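Local atomic coordinates of Ser-thr phosphatase MSPP (Mycobacterium smegmatis, PDB entry 2JFR), a protein that probably acts as a metal-dependent serine/threonine phosphatase of the PPM (PP2C) family, removing phosphate groups from phosphorylated proteins at a manganese- and magnesium-containing centre. Residues M123-D128 with I142-A147; L136-E141 with G167-G172. One frame throughout, in Å; residues are numbered along the deposited sequence.

Interaction 1. Residues M123-D128 with I142-A147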
ATOM      1  N   MET A 123      12.109  -9.750  -5.381  1.00 19.02           N
ATOM      2  CA  MET A 123      11.020  -8.972  -4.827  0.66 19.56           C
ATOM      3  C   MET A 123      10.831  -9.356  -3.363  1.00 18.25           C
ATOM      4  O   MET A 123      10.569 -10.545  -3.151  1.00 23.15           O
ATOM      5  CB  MET A 123       9.731  -9.224  -5.642  0.66 21.91           C
ATOM      6  CG  MET A 123       8.521  -8.397  -5.175  0.66 20.69           C
ATOM      7  SD  MET A 123       7.124  -8.753  -6.336  0.66 24.82           S
ATOM      8  CE  MET A 123       5.844  -7.919  -5.478  0.66 27.86           C
ATOM      9  N   GLU A 124      10.981  -8.448  -2.429  1.00 15.67           N
ATOM     10  CA  GLU A 124      10.713  -8.878  -1.036  0.50 16.30           C
ATOM     11  C   GLU A 124       9.873  -7.797  -0.371  1.00 15.80           C
ATOM     12  O   GLU A 124       9.914  -6.608  -0.647  1.00 17.81           O
ATOM     13  CB  GLU A 124      12.023  -9.150  -0.298  0.50 15.29           C
ATOM     14  CG  GLU A 124      12.787  -7.851  -0.082  0.50 16.37           C
ATOM     15  CD  GLU A 124      14.003  -8.145   0.803  0.50 18.61           C
ATOM     16  OE1 GLU A 124      13.842  -8.360   1.995  0.50 23.17           O
ATOM     17  OE2 GLU A 124      15.159  -8.187   0.334  0.50 35.28           O
ATOM     18  N   GLN A 125       9.040  -8.310   0.492  1.00 15.00           N
ATOM     19  CA  GLN A 125       8.085  -7.494   1.244  1.00 14.78           C
ATOM     20  C   GLN A 125       8.769  -6.896   2.447  1.00 14.70           C
ATOM     21  O   GLN A 125       9.358  -7.599   3.283  1.00 16.07           O
ATOM     22  CB  GLN A 125       6.895  -8.345   1.667  1.00 15.04           C
ATOM     23  CG  GLN A 125       5.873  -7.517   2.453  1.00 15.49           C
ATOM     24  CD  GLN A 125       4.568  -8.211   2.641  1.00 15.79           C
ATOM     25  OE1 GLN A 125       4.128  -9.028   1.839  1.00 17.42           O
ATOM     26  NE2 GLN A 125       3.914  -7.856   3.723  1.00 17.67           N
ATOM     27  N   LEU A 126       8.694  -5.580   2.591  1.00 14.81           N
ATOM     28  CA  LEU A 126       9.375  -4.871   3.653  1.00 14.81           C
ATOM     29  C   LEU A 126       8.544  -4.583   4.855  1.00 14.88           C
ATOM     30  O   LEU A 126       9.072  -4.380   5.948  1.00 16.97           O
ATOM     31  CB  LEU A 126       9.893  -3.518   3.134  1.00 15.02           C
ATOM     32  CG  LEU A 126      10.818  -3.607   1.935  1.00 15.88           C
ATOM     33  CD1 LEU A 126      11.301  -2.200   1.599  1.00 17.07           C
ATOM     34  CD2 LEU A 126      11.995  -4.536   2.180  1.00 17.80           C
ATOM     35  N   THR A 127       7.242  -4.540   4.710  1.00 15.22           N
ATOM     36  CA  THR A 127       6.295  -4.193   5.740  1.00 14.90           C
ATOM     37  C   THR A 127       5.646  -5.447   6.336  1.00 15.65           C
ATOM     38  O   THR A 127       5.568  -6.489   5.702  1.00 18.04           O
ATOM     39  CB  THR A 127       5.200  -3.294   5.162  1.00 15.01           C
ATOM     40  OG1 THR A 127       4.729  -3.868   3.941  1.00 15.35           O
ATOM     41  CG2 THR A 127       5.707  -1.889   4.906  1.00 15.76           C
ATOM     42  N   ASP A 128       5.187  -5.290   7.556  1.00 16.20           N
ATOM     43  CA  ASP A 128       4.341  -6.344   8.160  0.73 17.31           C
ATOM     44  C   ASP A 128       2.885  -6.078   7.863  1.00 15.27           C
ATOM     45  O   ASP A 128       2.461  -4.905   7.762  1.00 17.81           O
ATOM     46  CB  ASP A 128       4.511  -6.368   9.677  0.73 24.98           C
ATOM     47  CG  ASP A 128       5.807  -6.493  10.312  0.73 27.11           C
ATOM     48  OD1 ASP A 128       6.861  -7.015   9.889  0.73 27.32           O
ATOM     49  OD2 ASP A 128       5.935  -5.991  11.489  0.73 28.45           O
ATOM     50  N   ILE A 142       4.504 -18.578  10.788  1.00 32.86           N
ATOM     51  CA  ILE A 142       4.285 -19.041   9.401  1.00 31.83           C
ATOM     52  C   ILE A 142       5.071 -18.164   8.449  1.00 29.17           C
ATOM     53  O   ILE A 142       5.429 -17.046   8.837  1.00 28.23           O
ATOM     54  CB  ILE A 142       2.791 -18.966   9.023  1.00 30.15           C
ATOM     55  CG1 ILE A 142       2.227 -17.583   8.865  1.00 24.77           C
ATOM     56  CG2 ILE A 142       1.966 -19.765  10.028  1.00 38.18           C
ATOM     57  CD1 ILE A 142       0.789 -17.502   8.458  1.00 27.21           C
ATOM     58  N   THR A 143       5.302 -18.617   7.267  1.00 28.28           N
ATOM     59  CA  THR A 143       5.966 -17.811   6.260  1.00 27.21           C
ATOM     60  C   THR A 143       5.028 -16.851   5.564  1.00 22.70           C
ATOM     61  O   THR A 143       3.805 -16.990   5.633  1.00 24.17           O
ATOM     62  CB  THR A 143       6.596 -18.679   5.144  1.00 27.66           C
ATOM     63  OG1 THR A 143       5.587 -19.343   4.425  1.00 28.80           O
ATOM     64  CG2 THR A 143       7.605 -19.708   5.745  1.00 39.28           C
ATOM     65  N   ARG A 144       5.583 -15.827   4.889  1.00 20.96           N
ATOM     66  CA  ARG A 144       4.755 -14.943   4.102  0.63 19.93           C
ATOM     67  C   ARG A 144       3.967 -15.686   2.999  1.00 19.90           C
ATOM     68  O   ARG A 144       2.831 -15.426   2.701  1.00 21.28           O
ATOM     69  CB  ARG A 144       5.603 -13.823   3.500  0.63 19.34           C
ATOM     70  CG  ARG A 144       6.349 -12.889   4.465  0.63 21.79           C
ATOM     71  CD  ARG A 144       6.758 -11.605   3.719  0.63 25.26           C
ATOM     72  NE  ARG A 144       7.885 -10.897   4.351  0.63 19.81           N
ATOM     73  CZ  ARG A 144       7.681 -10.004   5.329  0.63 21.11           C
ATOM     74  NH1 ARG A 144       6.495  -9.638   5.825  0.63 30.48           N
ATOM     75  NH2 ARG A 144       8.802  -9.408   5.823  0.63 27.80           N
ATOM     76  N   HIS A 145       4.592 -16.698   2.394  1.00 21.23           N
ATOM     77  CA  HIS A 145       3.888 -17.466   1.383  1.00 22.92           C
ATOM     78  C   HIS A 145       2.680 -18.176   1.986  1.00 25.29           C
ATOM     79  O   HIS A 145       1.599 -18.181   1.456  1.00 25.80           O
ATOM     80  CB  HIS A 145       4.863 -18.422   0.659  1.00 23.59           C
ATOM     81  CG  HIS A 145       4.155 -19.283  -0.326  1.00 25.25           C
ATOM     82  ND1 HIS A 145       3.782 -18.806  -1.593  1.00 28.69           N
ATOM     83  CD2 HIS A 145       3.708 -20.551  -0.242  1.00 30.64           C
ATOM     84  CE1 HIS A 145       3.161 -19.812  -2.234  1.00 34.85           C
ATOM     85  NE2 HIS A 145       3.100 -20.875  -1.447  1.00 33.69           N
ATOM     86  N   GLU A 146       2.940 -18.843   3.124  1.00 26.08           N
ATOM     87  CA  GLU A 146       1.830 -19.485   3.857  1.00 30.59           C
ATOM     88  C   GLU A 146       0.713 -18.523   4.210  1.00 27.32           C
ATOM     89  O   GLU A 146      -0.454 -18.891   4.126  1.00 27.47           O
ATOM     90  CB  GLU A 146       2.313 -20.154   5.184  1.00 31.64           C
ATOM     91  CG  GLU A 146       3.176 -21.347   4.877  1.00 38.01           C
ATOM     92  CD  GLU A 146       4.089 -21.864   5.932  1.00 40.91           C
ATOM     93  OE1 GLU A 146       4.422 -21.285   6.981  1.00 38.64           O
ATOM     94  OE2 GLU A 146       4.549 -23.014   5.690  1.00 66.41           O
ATOM     95  N   ALA A 147       1.076 -17.291   4.634  1.00 25.88           N
ATOM     96  CA  ALA A 147       0.066 -16.307   4.948  1.00 23.77           C
ATOM     97  C   ALA A 147      -0.889 -16.010   3.754  1.00 22.65           C
ATOM     98  O   ALA A 147      -2.026 -15.624   3.984  1.00 22.34           O
ATOM     99  CB  ALA A 147       0.745 -15.047   5.477  1.00 24.73           C
TER

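Interaction 2. Residues L136-E141 with G167-G172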
ATOM      1  N   LEU A 136       0.852 -13.679  12.474  1.00 20.39           N
ATOM      2  CA  LEU A 136       1.542 -14.935  12.588  1.00 22.16           C
ATOM      3  C   LEU A 136       2.908 -14.952  11.929  1.00 23.92           C
ATOM      4  O   LEU A 136       3.865 -15.573  12.402  1.00 29.14           O
ATOM      5  CB  LEU A 136       0.735 -16.090  12.050  1.00 22.42           C
ATOM      6  CG  LEU A 136      -0.533 -16.409  12.836  1.00 23.30           C
ATOM      7  CD1 LEU A 136      -1.421 -17.344  12.080  1.00 26.86           C
ATOM      8  CD2 LEU A 136      -0.139 -17.077  14.135  1.00 28.47           C
ATOM      9  N   VAL A 137       3.042 -14.198  10.787  1.00 23.14           N
ATOM     10  CA  VAL A 137       4.366 -13.941  10.239  1.00 24.82           C
ATOM     11  C   VAL A 137       5.222 -13.126  11.214  1.00 25.42           C
ATOM     12  O   VAL A 137       6.377 -13.529  11.437  1.00 31.64           O
ATOM     13  CB  VAL A 137       4.243 -13.265   8.847  1.00 24.36           C
ATOM     14  CG1 VAL A 137       5.642 -13.073   8.235  1.00 29.19           C
ATOM     15  CG2 VAL A 137       3.453 -14.059   7.848  1.00 24.19           C
ATOM     16  N   ARG A 138       4.684 -12.067  11.799  1.00 24.87           N
ATOM     17  CA  ARG A 138       5.452 -11.194  12.729  0.57 27.56           C
ATOM     18  C   ARG A 138       5.863 -12.009  13.946  1.00 29.59           C
ATOM     19  O   ARG A 138       6.893 -11.756  14.574  1.00 41.33           O
ATOM     20  CB  ARG A 138       4.635  -9.932  12.994  0.57 27.32           C
ATOM     21  CG  ARG A 138       5.125  -8.841  13.912  0.57 33.24           C
ATOM     22  CD  ARG A 138       4.548  -7.450  13.622  0.57 37.35           C
ATOM     23  NE  ARG A 138       5.288  -6.216  14.048  0.57 37.97           N
ATOM     24  CZ  ARG A 138       4.949  -4.959  13.690  0.57 37.05           C
ATOM     25  NH1 ARG A 138       3.901  -4.741  12.900  0.57 33.16           N
ATOM     26  NH2 ARG A 138       5.560  -3.812  14.010  0.57 42.13           N
ATOM     27  N   MET A 139       5.117 -13.035  14.358  1.00 27.14           N
ATOM     28  CA  MET A 139       5.402 -13.851  15.532  1.00 27.46           C
ATOM     29  C   MET A 139       6.352 -14.937  15.143  1.00 30.60           C
ATOM     30  O   MET A 139       6.735 -15.764  15.992  1.00 32.31           O
ATOM     31  CB  MET A 139       4.141 -14.462  16.166  1.00 25.17           C
ATOM     32  CG  MET A 139       3.227 -13.425  16.809  1.00 26.21           C
ATOM     33  SD  MET A 139       3.943 -12.605  18.182  0.66 25.79           S
ATOM     34  CE  MET A 139       4.445 -13.829  19.377  0.66 31.25           C
ATOM     35  N   GLY A 140       6.779 -15.012  13.919  1.00 30.84           N
ATOM     36  CA  GLY A 140       7.590 -16.051  13.364  1.00 35.54           C
ATOM     37  C   GLY A 140       7.047 -17.426  13.287  1.00 36.04           C
ATOM     38  O   GLY A 140       7.811 -18.364  13.352  1.00 36.35           O
ATOM     39  N   GLU A 141       5.713 -17.548  13.211  1.00 36.02           N
ATOM     40  CA  GLU A 141       5.017 -18.827  13.220  1.00 35.46           C
ATOM     41  C   GLU A 141       4.707 -19.376  11.821  1.00 36.94           C
ATOM     42  O   GLU A 141       4.602 -20.605  11.673  1.00 38.41           O
ATOM     43  CB  GLU A 141       3.713 -18.752  14.018  1.00 38.81           C
ATOM     44  CG  GLU A 141       3.861 -18.537  15.504  1.00 56.85           C
ATOM     45  CD  GLU A 141       2.456 -18.723  16.091  1.00 75.74           C
ATOM     46  OE1 GLU A 141       1.763 -19.600  15.487  1.00 73.82           O
ATOM     47  OE2 GLU A 141       2.096 -18.014  17.066  1.00 91.11           O
ATOM     48  N   GLY A 167      -1.991   3.461  15.561  1.00 24.45           N
ATOM     49  CA  GLY A 167      -0.568   3.356  15.708  1.00 29.51           C
ATOM     50  C   GLY A 167       0.018   2.672  14.444  1.00 25.72           C
ATOM     51  O   GLY A 167       0.237   1.482  14.469  1.00 25.12           O
ATOM     52  N   PRO A 168       0.287   3.474  13.423  1.00 22.58           N
ATOM     53  CA  PRO A 168       0.875   2.883  12.238  1.00 19.31           C
ATOM     54  C   PRO A 168       2.320   2.452  12.528  1.00 17.42           C
ATOM     55  O   PRO A 168       2.998   2.980  13.388  1.00 19.53           O
ATOM     56  CB  PRO A 168       0.875   4.024  11.205  1.00 20.47           C
ATOM     57  CG  PRO A 168       0.999   5.253  11.996  1.00 24.67           C
ATOM     58  CD  PRO A 168       0.140   4.957  13.232  1.00 25.94           C
ATOM     59  N   ASP A 169       2.793   1.499  11.739  1.00 15.82           N
ATOM     60  CA  ASP A 169       4.220   1.230  11.695  1.00 15.45           C
ATOM     61  C   ASP A 169       4.895   2.359  10.906  1.00 15.04           C
ATOM     62  O   ASP A 169       4.313   2.883   9.946  1.00 15.94           O
ATOM     63  CB  ASP A 169       4.495  -0.088  11.035  1.00 15.89           C
ATOM     64  CG  ASP A 169       4.150  -1.318  11.860  1.00 16.79           C
ATOM     65  OD1 ASP A 169       3.889  -1.169  13.091  1.00 22.28           O
ATOM     66  OD2 ASP A 169       4.088  -2.418  11.288  1.00 17.96           O
ATOM     67  N   VAL A 170       6.102   2.701  11.314  1.00 15.14           N
ATOM     68  CA  VAL A 170       6.897   3.783  10.730  0.61 14.75           C
ATOM     69  C   VAL A 170       8.311   3.292  10.630  1.00 14.81           C
ATOM     70  O   VAL A 170       8.878   2.957  11.677  1.00 16.67           O
ATOM     71  CB  VAL A 170       6.828   5.038  11.597  0.61 14.98           C
ATOM     72  CG1 VAL A 170       7.680   6.157  10.970  0.61 17.36           C
ATOM     73  CG2 VAL A 170       5.390   5.448  11.814  0.61 16.94           C
ATOM     74  N   PHE A 171       8.962   3.270   9.469  1.00 14.42           N
ATOM     75  CA  PHE A 171      10.348   2.866   9.450  1.00 14.45           C
ATOM     76  C   PHE A 171      11.006   3.377   8.186  1.00 14.22           C
ATOM     77  O   PHE A 171      10.377   3.573   7.133  1.00 14.71           O
ATOM     78  CB  PHE A 171      10.541   1.348   9.520  1.00 15.94           C
ATOM     79  CG  PHE A 171      11.785   1.039  10.347  1.00 16.30           C
ATOM     80  CD1 PHE A 171      11.745   1.123  11.693  1.00 22.64           C
ATOM     81  CD2 PHE A 171      13.013   0.718   9.737  1.00 16.17           C
ATOM     82  CE1 PHE A 171      12.892   0.875  12.446  1.00 22.75           C
ATOM     83  CE2 PHE A 171      14.120   0.470  10.501  1.00 17.62           C
ATOM     84  CZ  PHE A 171      14.069   0.584  11.842  1.00 21.32           C
ATOM     85  N   GLY A 172      12.321   3.539   8.245  1.00 14.48           N
ATOM     86  CA  GLY A 172      13.082   3.814   7.058  1.00 14.46           C
ATOM     87  C   GLY A 172      13.015   2.667   6.091  1.00 14.13           C
ATOM     88  O   GLY A 172      12.875   1.513   6.434  1.00 16.12           O
TER

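Interaction 1. Residues M123-D128 with I142-A147
Q125 and R144 carry this contact, chiefly by packing. R144 is modelled in two conformers, so its contacts may not hold in both. The two long side chains cross at a slant, with amide and guanidinium planes 24° apart. Q125 CB sits over one face of the guanidinium, off-centre toward its rim, and lies 3.8 Å from R144 NE. Farther out, Q125 NE2 comes within 3.8 Å of R144 NH1 without bonding. R144 spans the gap because its chain is extended from CG to NE; the nearest backbones, at Q125 and R144, stay 8.6 Å apart between their CA atoms.

Q125 O lies over a guanidinium face, 3.2 Å from R144 NH2 but at an angle too poor for hydrogen bonding. T127 O meets the group obliquely, 3.3 Å from R144 NH1. That carbonyl also receives a clear bond from Q125 NE2 (2.9 Å to T127 O), whose donor stands above the carbonyl plane; the bond helps hold the Q125 amide in place beside the guanidinium.

On the other segment, T143 and E146 form a capping box: E146 N donates to T143 OG1 (3.0 Å) and T143 N to E146 OE1 (2.8 Å), fixing the start of the short helix that carries R144.

In the fold, strand 122-125 is an outermost strand of its antiparallel sheet, and Q125 rests on Y116 of adjacent strand 115-119 and on P114. R144 and A147 lean on V137 of helix 132-138, in a helical excursion consistent with the flap of PPM phosphatases.

Interaction 2. Residues L136-E141 with G167-G172
The guanidinium of R138 meets the carboxylate of D169 at its edge, with the two planes 66° apart. D169 OD1 lies in the guanidinium plane, whereas the bond to D169 OD2 leaves that plane by 26°. The side chains approach from opposite directions, and the two terminal nitrogens of R138, NH1 and NH2, each address one oxygen, so the pair is a two-point but uneven salt bridge. R138 NH1 donates over 2.8 Å to D169 OD2, reaching its syn lone pair along a bent path. R138 NH2 to D169 OD1 is straighter but weak, at 3.3 Å.

R138 reaches this far because CG is anti to the backbone N (chi1 179°) and the chain stays extended as far as NE. The residue is modelled in two conformers, so the bridge may not hold in both. Behind it the helix ends in a Schellman motif: E141 N bonds to L136 O (2.8 Å) and G140 N to V137 O (2.9 Å), with G140 taking a positive phi.

D169 OD1 is also bridged by R158 and D169 OD2 is bonded by H130 NE2, while R138 NE pairs with D128. Several cationic or donor groups thus gather round the D169 carboxylate, which probably keeps it ionised.

D169 opens strand 169-172, an edge strand of its antiparallel sheet within the chain, next to 106-110. The arrangement is a surface salt-bridge network, joining the end of helix 132-138 to one sheet of the two-sheet PP2C sandwich; D169 lies about 10 Å, side chain to side chain, from D112, which has been seen to bind a magnesium ion in this protein.

The segments of the two interactions alternate along the chain: 123-128, 136-141, 142-147, then 167-172. Their centres are 11 Å apart, on the same side of the chain's centre. They meet at D128, which lies in interaction 1 and pairs with the arginine of interaction 2, and at V137, whose CG2 packs on the I142 and T143 carbonyls. Interaction 1 joins the helical excursion to the sheet that ends in strand 122-125, interaction 2 to the other sheet, edged by 169-172. Helices 132-138 and 144-147 thus contact both halves of the sandwich, a placement consistent with the flap that borders the metal centre in PPM phosphatases.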